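PDB 3E13: putative iron-uptake ABC transport system,periplasmic iron-binding protein, which binds ferric iron in the periplasm and probably delivers it to an ABC transporter of the inner membrane for uptake into the cell. Local coordinates for residues Y80-I85 with K92-F97; I55-D60 with K251-F256. One frame throughout, in Å; residues are numbered along the deposited sequence.

Contact 1: Y80-I85 with K92-F97; sequences YLEEFI and KDKEWF
Leu-81 and Ile-85 pack on Phe-97 in a small, mainly apolar contact that sets helix 79-84 onto the start of the long strand 97-109, which pairs with strand 233-241 in the sheet. The CD1 methyl of Leu-81 covers one face of the Phe-97 ring, while Ile-85 packs at the base of that side chain. Six residues of loop separate the two segments, so this is a local closure at the entry to the strand. CD1 of Leu-81 lies 3.8 Å from the ring centroid of Phe-97 and only 9° off the ring normal, a CH-pi contact with the methyl almost centred. Leucine suits this place because it is apolar and forked at CG: chi2 of 178° carries CD1 out to the ring, while CD2 turns to helix 247-257. Ile-85, the first residue to leave helical geometry, brings its CD1 to 3.7 Å from CB of Phe-97. Both aliphatic chains cross the phenylalanine at about a right angle, and Met-254 of helix 247-257 also touches the ring.

At the more open margin Glu-82 and Lys-94 draw together. OE1 of Glu-82 lies 3.8 Å from CD of Lys-94, against the aliphatic part of the chain, while OE1 of Glu-82 and NZ of Lys-94 remain 4.4 Å apart, beyond a salt bridge. The lysine nitrogen has a weak hydrogen bond to Ser-77, and the Lys-94 backbone pairs with that of Val-76. NE of Arg-90 hydrogen-bonds to the carbonyl oxygen of Ile-85.

Cohesion across the two segments therefore comes from dispersion and the CH-pi approach in the buried part, with the opposite charges at the margin probably adding a mild, solvent-screened attraction.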
ATOM      1  N   TYR A  80     -22.625  -8.028   1.634  1.00 10.68           N
ATOM      2  CA  TYR A  80     -21.913  -7.859   0.386  1.00 10.58           C
ATOM      3  C   TYR A  80     -20.402  -7.894   0.652  1.00  9.33           C
ATOM      4  O   TYR A  80     -19.663  -8.674   0.025  1.00  8.79           O
ATOM      5  CB  TYR A  80     -22.325  -6.580  -0.329  1.00  9.85           C
ATOM      6  CG  TYR A  80     -21.851  -6.550  -1.755  1.00  8.36           C
ATOM      7  CD1 TYR A  80     -20.649  -5.921  -2.118  1.00  9.60           C
ATOM      8  CD2 TYR A  80     -22.555  -7.207  -2.770  1.00  7.90           C
ATOM      9  CE1 TYR A  80     -20.175  -5.946  -3.393  1.00  9.41           C
ATOM     10  CE2 TYR A  80     -22.098  -7.183  -4.054  1.00  8.36           C
ATOM     11  CZ  TYR A  80     -20.884  -6.610  -4.369  1.00  8.89           C
ATOM     12  OH  TYR A  80     -20.430  -6.569  -5.647  1.00  9.96           O
ATOM     13  N   LEU A  81     -19.935  -7.066   1.599  1.00  8.89           N
ATOM     14  CA  LEU A  81     -18.515  -7.039   1.907  1.00 10.00           C
ATOM     15  C   LEU A  81     -18.017  -8.384   2.454  1.00 10.07           C
ATOM     16  O   LEU A  81     -16.886  -8.807   2.152  1.00  9.76           O
ATOM     17  CB  LEU A  81     -18.203  -5.900   2.910  1.00 10.10           C
ATOM     18  CG  LEU A  81     -18.483  -4.471   2.490  1.00  9.98           C
ATOM     19  CD1 LEU A  81     -18.164  -3.522   3.638  1.00 11.95           C
ATOM     20  CD2 LEU A  81     -17.606  -4.054   1.242  1.00 12.87           C
ATOM     21  N   GLU A  82     -18.833  -9.069   3.258  1.00 10.38           N
ATOM     22  CA  GLU A  82     -18.401 -10.278   3.896  1.00  9.41           C
ATOM     23  C   GLU A  82     -18.391 -11.411   2.873  1.00  9.61           C
ATOM     24  O   GLU A  82     -17.621 -12.339   2.982  1.00 10.78           O
ATOM     25  CB  GLU A  82     -19.277 -10.615   5.132  1.00 10.65           C
ATOM     26  CG  GLU A  82     -19.064  -9.552   6.205  1.00 10.69           C
ATOM     27  CD  GLU A  82     -19.981  -9.665   7.380  1.00 15.48           C
ATOM     28  OE1 GLU A  82     -19.822  -8.843   8.277  1.00 18.43           O
ATOM     29  OE2 GLU A  82     -20.816 -10.592   7.425  1.00 18.27           O
ATOM     30  N   GLU A  83     -19.214 -11.315   1.861  1.00  9.51           N
ATOM     31  CA  GLU A  83     -19.238 -12.393   0.846  1.00  9.73           C
ATOM     32  C   GLU A  83     -18.024 -12.327  -0.056  1.00  9.76           C
ATOM     33  O   GLU A  83     -17.453 -13.356  -0.484  1.00 11.04           O
ATOM     34  CB  GLU A  83     -20.500 -12.330   0.018  1.00 10.10           C
ATOM     35  CG  GLU A  83     -20.549 -13.453  -1.044  1.00 11.05           C
ATOM     36  CD  GLU A  83     -21.922 -13.862  -1.430  1.00 16.45           C
ATOM     37  OE1 GLU A  83     -22.817 -13.858  -0.550  1.00 21.71           O
ATOM     38  OE2 GLU A  83     -22.113 -14.158  -2.640  1.00 18.26           O
ATOM     39  N   PHE A  84     -17.605 -11.125  -0.357  1.00  9.41           N
ATOM     40  CA  PHE A  84     -16.588 -10.961  -1.374  1.00  9.56           C
ATOM     41  C   PHE A  84     -15.196 -10.640  -0.841  1.00  9.24           C
ATOM     42  O   PHE A  84     -14.225 -10.758  -1.585  1.00 11.76           O
ATOM     43  CB  PHE A  84     -17.055  -9.957  -2.434  1.00  9.31           C
ATOM     44  CG  PHE A  84     -18.210 -10.460  -3.239  1.00  9.88           C
ATOM     45  CD1 PHE A  84     -19.442  -9.835  -3.212  1.00 12.17           C
ATOM     46  CD2 PHE A  84     -18.063 -11.606  -3.991  1.00 11.79           C
ATOM     47  CE1 PHE A  84     -20.525 -10.354  -3.909  1.00  9.56           C
ATOM     48  CE2 PHE A  84     -19.096 -12.081  -4.705  1.00 10.91           C
ATOM     49  CZ  PHE A  84     -20.341 -11.476  -4.654  1.00 10.74           C
ATOM     50  N   ILE A  85     -15.089 -10.178   0.396  1.00  8.73           N
ATOM     51  CA  ILE A  85     -13.764  -9.989   1.027  1.00  9.38           C
ATOM     52  C   ILE A  85     -13.506 -11.175   1.938  1.00  9.84           C
ATOM     53  O   ILE A  85     -14.279 -11.408   2.872  1.00  9.18           O
ATOM     54  CB  ILE A  85     -13.692  -8.668   1.844  1.00  8.41           C
ATOM     55  CG1 ILE A  85     -14.124  -7.475   0.993  1.00 10.06           C
ATOM     56  CG2 ILE A  85     -12.296  -8.500   2.409  1.00  9.48           C
ATOM     57  CD1 ILE A  85     -14.108  -6.119   1.780  1.00  9.60           C
ATOM     58  N   LYS A  92     -11.844  -8.177  12.086  1.00 12.33           N
ATOM     59  CA  LYS A  92     -12.747  -9.027  12.819  1.00 14.04           C
ATOM     60  C   LYS A  92     -13.862  -8.204  13.455  1.00 14.10           C
ATOM     61  O   LYS A  92     -14.995  -8.661  13.548  1.00 14.33           O
ATOM     62  CB  LYS A  92     -11.974  -9.848  13.850  1.00 15.74           C
ATOM     63  CG  LYS A  92     -11.407  -9.060  14.975  1.00 20.47           C
ATOM     64  CD  LYS A  92     -10.800  -9.947  16.082  1.00 25.65           C
ATOM     65  CE  LYS A  92     -10.553  -9.113  17.344  1.00 29.52           C
ATOM     66  NZ  LYS A  92     -10.140  -9.978  18.493  1.00 35.27           N
ATOM     67  N   ASP A  93     -13.538  -6.971  13.842  1.00 13.52           N
ATOM     68  CA  ASP A  93     -14.491  -6.063  14.475  1.00 14.14           C
ATOM     69  C   ASP A  93     -15.248  -5.154  13.483  1.00 13.37           C
ATOM     70  O   ASP A  93     -16.005  -4.250  13.910  1.00 13.29           O
ATOM     71  CB  ASP A  93     -13.776  -5.198  15.521  1.00 14.38           C
ATOM     72  CG  ASP A  93     -13.112  -6.010  16.604  1.00 17.60           C
ATOM     73  OD1 ASP A  93     -13.727  -7.003  17.085  1.00 18.46           O
ATOM     74  OD2 ASP A  93     -11.958  -5.761  17.011  1.00 19.49           O
ATOM     75  N   LYS A  94     -15.071  -5.421  12.177  1.00 11.85           N
ATOM     76  CA  LYS A  94     -15.865  -4.836  11.104  1.00 11.66           C
ATOM     77  C   LYS A  94     -15.671  -3.323  10.923  1.00 10.67           C
ATOM     78  O   LYS A  94     -16.535  -2.664  10.382  1.00  9.79           O
ATOM     79  CB  LYS A  94     -17.346  -5.137  11.293  1.00 12.25           C
ATOM     80  CG  LYS A  94     -17.669  -6.627  11.371  1.00 16.17           C
ATOM     81  CD  LYS A  94     -19.162  -6.800  11.467  1.00 21.34           C
ATOM     82  CE  LYS A  94     -19.581  -8.092  12.138  1.00 25.78           C
ATOM     83  NZ  LYS A  94     -21.057  -7.953  12.420  1.00 27.46           N
ATOM     84  N   GLU A  95     -14.506  -2.814  11.285  1.00 10.43           N
ATOM     85  CA  GLU A  95     -14.248  -1.379  11.145  1.00 10.09           C
ATOM     86  C   GLU A  95     -13.392  -1.021   9.942  1.00  9.81           C
ATOM     87  O   GLU A  95     -13.321   0.153   9.610  1.00 10.07           O
ATOM     88  CB  GLU A  95     -13.673  -0.762  12.443  1.00 10.50           C
ATOM     89  CG  GLU A  95     -14.634  -0.943  13.597  1.00 10.13           C
ATOM     90  CD  GLU A  95     -14.293  -0.117  14.829  1.00 14.53           C
ATOM     91  OE1 GLU A  95     -14.974  -0.332  15.866  1.00 15.14           O
ATOM     92  OE2 GLU A  95     -13.415   0.767  14.730  1.00 14.49           O
ATOM     93  N   TRP A  96     -12.747  -1.988   9.288  1.00  9.38           N
ATOM     94  CA  TRP A  96     -11.930  -1.694   8.109  1.00  7.69           C
ATOM     95  C   TRP A  96     -11.991  -2.892   7.181  1.00  7.05           C
ATOM     96  O   TRP A  96     -12.183  -3.988   7.641  1.00  7.47           O
ATOM     97  CB  TRP A  96     -10.475  -1.319   8.421  1.00  9.21           C
ATOM     98  CG  TRP A  96      -9.709  -2.304   9.202  1.00  6.89           C
ATOM     99  CD1 TRP A  96      -9.456  -2.240  10.523  1.00 10.87           C
ATOM    100  CD2 TRP A  96      -9.103  -3.525   8.731  1.00 11.38           C
ATOM    101  NE1 TRP A  96      -8.735  -3.338  10.925  1.00 12.66           N
ATOM    102  CE2 TRP A  96      -8.512  -4.152   9.845  1.00 10.73           C
ATOM    103  CE3 TRP A  96      -8.987  -4.139   7.483  1.00 12.33           C
ATOM    104  CZ2 TRP A  96      -7.847  -5.371   9.753  1.00 12.01           C
ATOM    105  CZ3 TRP A  96      -8.324  -5.345   7.390  1.00 11.87           C
ATOM    106  CH2 TRP A  96      -7.761  -5.944   8.510  1.00  9.94           C
ATOM    107  N   PHE A  97     -11.809  -2.622   5.897  1.00  7.43           N
ATOM    108  CA  PHE A  97     -12.067  -3.646   4.830  1.00  7.24           C
ATOM    109  C   PHE A  97     -11.097  -3.398   3.678  1.00  8.17           C
ATOM    110  O   PHE A  97     -10.951  -2.256   3.214  1.00  8.56           O
ATOM    111  CB  PHE A  97     -13.465  -3.483   4.298  1.00  7.58           C
ATOM    112  CG  PHE A  97     -14.513  -3.687   5.343  1.00  7.48           C
ATOM    113  CD1 PHE A  97     -14.925  -2.595   6.110  1.00  8.03           C
ATOM    114  CD2 PHE A  97     -15.097  -4.922   5.551  1.00  7.72           C
ATOM    115  CE1 PHE A  97     -15.865  -2.760   7.148  1.00 11.87           C
ATOM    116  CE2 PHE A  97     -16.107  -5.059   6.548  1.00  8.81           C
ATOM    117  CZ  PHE A  97     -16.443  -3.976   7.356  1.00 10.29           C
TER

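Contact 2: I55-D60 with K251-F256; sequences IFITAD and KKFMEF
Apolar contacts carry the whole interface between strand 55-58 and helix 247-257: two isoleucines of the strand pack against Phe-253 and Met-254 of the helix. The helix lies on a sheet in which strand 55-58 runs parallel to 3-8 and antiparallel to 233-241, consistent with the periplasmic binding protein fold. CD1 of Ile-55 meets the middle of the methionine chain, 3.7 Å from CG of Met-254 and 3.9 Å from SD of Met-254. Its chi2 of -78° folds CD1 away from the extended form, and the methionine's bend at chi3 (77°) carries CE away from Ile-55, towards Phe-97. Farther along the strand, Ile-57 has an extended chain and directs CD1 to CE2 of Phe-253, 4.0 Å away, crossing the aromatic side chain at about a right angle. Beta-branched isoleucine suits the strand, whereas the broad ring and the long thioether reach from the helix to the sheet.

The same apolar layer continues through neighbouring elements. Ile-238 of strand 233-241 touches all four of these residues, Leu-4 and Ile-6 of strand 3-8 meet Phe-253, and the ring of Phe-22 packs edge-to-face with it.

Polar bonds shape the end of the strand segment, away from the helix. OG1 of Thr-58 donates to the carbonyl oxygen of Asp-60 at 2.7 Å, from 38° above the carbonyl plane. Asp-60 is the N-cap of helix 61-69: its OD1 accepts from the backbone N of Asn-63, while OD2 bonds to Thr-146 and Asn-234, so its buried carboxylate is well satisfied.

With four buried hydrocarbon-rich side chains meeting, dispersion and the exclusion of water hold helix to strand; directional bonds lie within the sheet, the helix and the turn after the strand, not between the two segments.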
ATOM      1  N   ILE A  55     -16.011   8.659   5.278  1.00  9.30           N
ATOM      2  CA  ILE A  55     -15.194   7.539   4.807  1.00 10.09           C
ATOM      3  C   ILE A  55     -13.719   7.928   4.952  1.00  9.80           C
ATOM      4  O   ILE A  55     -13.318   9.062   4.624  1.00  9.37           O
ATOM      5  CB  ILE A  55     -15.542   7.203   3.316  1.00 10.23           C
ATOM      6  CG1 ILE A  55     -16.934   6.569   3.187  1.00 11.20           C
ATOM      7  CG2 ILE A  55     -14.431   6.404   2.649  1.00  8.69           C
ATOM      8  CD1 ILE A  55     -16.993   5.117   3.557  1.00 11.55           C
ATOM      9  N   PHE A  56     -12.930   6.932   5.373  1.00  9.26           N
ATOM     10  CA  PHE A  56     -11.481   7.008   5.392  1.00  9.43           C
ATOM     11  C   PHE A  56     -10.973   5.913   4.457  1.00  8.95           C
ATOM     12  O   PHE A  56     -11.274   4.759   4.642  1.00 10.34           O
ATOM     13  CB  PHE A  56     -10.950   6.828   6.841  1.00  9.34           C
ATOM     14  CG  PHE A  56      -9.433   6.974   6.994  1.00  9.02           C
ATOM     15  CD1 PHE A  56      -8.726   7.969   6.295  1.00  9.28           C
ATOM     16  CD2 PHE A  56      -8.707   6.137   7.849  1.00  8.02           C
ATOM     17  CE1 PHE A  56      -7.354   8.103   6.402  1.00 10.09           C
ATOM     18  CE2 PHE A  56      -7.340   6.300   8.008  1.00  9.81           C
ATOM     19  CZ  PHE A  56      -6.656   7.293   7.295  1.00  9.65           C
ATOM     20  N   ILE A  57     -10.225   6.290   3.438  1.00 10.52           N
ATOM     21  CA  ILE A  57      -9.580   5.342   2.525  1.00 11.32           C
ATOM     22  C   ILE A  57      -8.058   5.464   2.666  1.00 10.47           C
ATOM     23  O   ILE A  57      -7.515   6.584   2.725  1.00 10.56           O
ATOM     24  CB  ILE A  57      -9.954   5.609   1.032  1.00 12.25           C
ATOM     25  CG1 ILE A  57     -11.416   5.782   0.862  1.00 14.60           C
ATOM     26  CG2 ILE A  57      -9.483   4.397   0.181  1.00 14.92           C
ATOM     27  CD1 ILE A  57     -11.840   6.071  -0.616  1.00 12.94           C
ATOM     28  N   THR A  58      -7.373   4.324   2.765  1.00 10.21           N
ATOM     29  CA  THR A  58      -5.897   4.297   2.871  1.00  9.62           C
ATOM     30  C   THR A  58      -5.318   3.428   1.788  1.00  9.71           C
ATOM     31  O   THR A  58      -6.037   2.692   1.082  1.00  9.55           O
ATOM     32  CB  THR A  58      -5.425   3.694   4.190  1.00 10.50           C
ATOM     33  OG1 THR A  58      -5.696   2.286   4.149  1.00 10.59           O
ATOM     34  CG2 THR A  58      -6.117   4.301   5.405  1.00 11.35           C
ATOM     35  N   ALA A  59      -4.000   3.510   1.670  1.00  8.94           N
ATOM     36  CA  ALA A  59      -3.238   2.621   0.841  1.00  8.79           C
ATOM     37  C   ALA A  59      -2.376   1.708   1.732  1.00  8.19           C
ATOM     38  O   ALA A  59      -1.283   1.288   1.362  1.00  9.20           O
ATOM     39  CB  ALA A  59      -2.378   3.455  -0.109  1.00  9.58           C
ATOM     40  N   ASP A  60      -2.881   1.427   2.920  1.00  7.80           N
ATOM     41  CA  ASP A  60      -2.090   0.771   3.965  1.00  9.00           C
ATOM     42  C   ASP A  60      -2.939   0.202   5.076  1.00  8.47           C
ATOM     43  O   ASP A  60      -3.851   0.869   5.610  1.00  9.37           O
ATOM     44  CB  ASP A  60      -1.090   1.777   4.526  1.00  7.41           C
ATOM     45  CG  ASP A  60      -0.336   1.257   5.669  1.00  9.03           C
ATOM     46  OD1 ASP A  60      -0.410   1.872   6.804  1.00  8.56           O
ATOM     47  OD2 ASP A  60       0.414   0.266   5.544  1.00 14.24           O
ATOM     48  N   LYS A 251     -21.886   3.250   3.305  1.00 10.60           N
ATOM     49  CA  LYS A 251     -21.998   1.806   3.165  1.00 11.00           C
ATOM     50  C   LYS A 251     -22.149   1.455   1.699  1.00 12.01           C
ATOM     51  O   LYS A 251     -21.523   0.486   1.223  1.00 11.56           O
ATOM     52  CB  LYS A 251     -23.121   1.247   4.055  1.00 11.88           C
ATOM     53  CG  LYS A 251     -22.850   1.440   5.520  1.00 16.22           C
ATOM     54  CD  LYS A 251     -23.937   0.952   6.430  1.00 18.40           C
ATOM     55  CE  LYS A 251     -23.743   1.500   7.830  1.00 19.26           C
ATOM     56  NZ  LYS A 251     -24.973   1.154   8.700  1.00 20.91           N
ATOM     57  N   LYS A 252     -22.926   2.248   0.961  1.00 10.55           N
ATOM     58  CA  LYS A 252     -23.105   2.046  -0.475  1.00 11.36           C
ATOM     59  C   LYS A 252     -21.776   2.178  -1.211  1.00 10.59           C
ATOM     60  O   LYS A 252     -21.448   1.374  -2.107  1.00 11.12           O
ATOM     61  CB  LYS A 252     -24.121   3.052  -1.026  1.00 12.20           C
ATOM     62  CG  LYS A 252     -25.562   2.657  -0.785  1.00 17.59           C
ATOM     63  CD  LYS A 252     -26.508   3.691  -1.463  1.00 20.35           C
ATOM     64  CE  LYS A 252     -27.950   3.182  -1.492  1.00 25.54           C
ATOM     65  NZ  LYS A 252     -28.300   2.541  -0.130  1.00 29.74           N
ATOM     66  N   PHE A 253     -21.002   3.166  -0.811  1.00 10.10           N
ATOM     67  CA  PHE A 253     -19.708   3.399  -1.422  1.00  9.48           C
ATOM     68  C   PHE A 253     -18.741   2.248  -1.144  1.00  9.27           C
ATOM     69  O   PHE A 253     -18.006   1.832  -2.052  1.00  9.37           O
ATOM     70  CB  PHE A 253     -19.077   4.759  -0.982  1.00  9.70           C
ATOM     71  CG  PHE A 253     -17.872   5.086  -1.742  1.00 10.32           C
ATOM     72  CD1 PHE A 253     -17.945   5.669  -2.992  1.00  9.09           C
ATOM     73  CD2 PHE A 253     -16.620   4.755  -1.242  1.00 11.65           C
ATOM     74  CE1 PHE A 253     -16.785   5.920  -3.745  1.00 10.60           C
ATOM     75  CE2 PHE A 253     -15.474   5.014  -1.974  1.00 11.61           C
ATOM     76  CZ  PHE A 253     -15.566   5.588  -3.215  1.00  9.36           C
ATOM     77  N   MET A 254     -18.714   1.769   0.103  1.00  9.32           N
ATOM     78  CA  MET A 254     -17.832   0.680   0.507  1.00  9.38           C
ATOM     79  C   MET A 254     -18.180  -0.572  -0.359  1.00  9.76           C
ATOM     80  O   MET A 254     -17.275  -1.203  -0.924  1.00  8.28           O
ATOM     81  CB  MET A 254     -17.997   0.435   2.004  1.00  9.28           C
ATOM     82  CG  MET A 254     -17.396   1.547   2.842  1.00 11.13           C
ATOM     83  SD  MET A 254     -17.874   1.474   4.550  1.00 11.61           S
ATOM     84  CE  MET A 254     -16.828   0.173   5.144  1.00 10.49           C
ATOM     85  N   GLU A 255     -19.478  -0.855  -0.496  1.00  8.70           N
ATOM     86  CA  GLU A 255     -19.909  -1.994  -1.310  1.00  9.49           C
ATOM     87  C   GLU A 255     -19.561  -1.792  -2.776  1.00  9.33           C
ATOM     88  O   GLU A 255     -19.120  -2.740  -3.447  1.00 10.72           O
ATOM     89  CB  GLU A 255     -21.401  -2.272  -1.104  1.00  9.80           C
ATOM     90  CG  GLU A 255     -21.705  -2.767   0.300  1.00 10.15           C
ATOM     91  CD  GLU A 255     -23.163  -3.006   0.588  1.00 13.50           C
ATOM     92  OE1 GLU A 255     -24.057  -2.693  -0.286  1.00 16.62           O
ATOM     93  OE2 GLU A 255     -23.447  -3.583   1.659  1.00 12.73           O
ATOM     94  N   PHE A 256     -19.725  -0.579  -3.267  1.00  9.96           N
ATOM     95  CA  PHE A 256     -19.415  -0.253  -4.647  1.00  9.86           C
ATOM     96  C   PHE A 256     -17.923  -0.531  -4.950  1.00  9.57           C
ATOM     97  O   PHE A 256     -17.570  -1.003  -6.034  1.00 10.28           O
ATOM     98  CB  PHE A 256     -19.775   1.218  -4.874  1.00  9.78           C
ATOM     99  CG  PHE A 256     -19.612   1.691  -6.287  1.00 11.38           C
ATOM    100  CD1 PHE A 256     -20.503   1.291  -7.274  1.00 14.48           C
ATOM    101  CD2 PHE A 256     -18.575   2.550  -6.634  1.00 12.45           C
ATOM    102  CE1 PHE A 256     -20.383   1.764  -8.593  1.00 14.21           C
ATOM    103  CE2 PHE A 256     -18.452   3.008  -7.977  1.00 13.58           C
ATOM    104  CZ  PHE A 256     -19.357   2.586  -8.929  1.00 14.58           C
TER

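Overall arrangement
The two contacts adjoin, their centres 11 Å apart, and contact 1 is nested in the long chain loop that contact 2 closes. Helix 247-257 joins them: CE of Met-254 lies 3.5 Å from CD1 of Phe-97, CD2 of Leu-81 approaches the carbonyl oxygen of Met-254 at 3.6 Å, and CE1 of Tyr-80 comes within 3.4 Å of the carbonyl oxygen of Glu-255. Contact 2 is nearer the metal: the side chain of Ile-57 is about 11 Å from the ferric ion and about 8 Å from the side chain of Tyr-12, a ligand of that ion. Contact 1 lies away from the iron site.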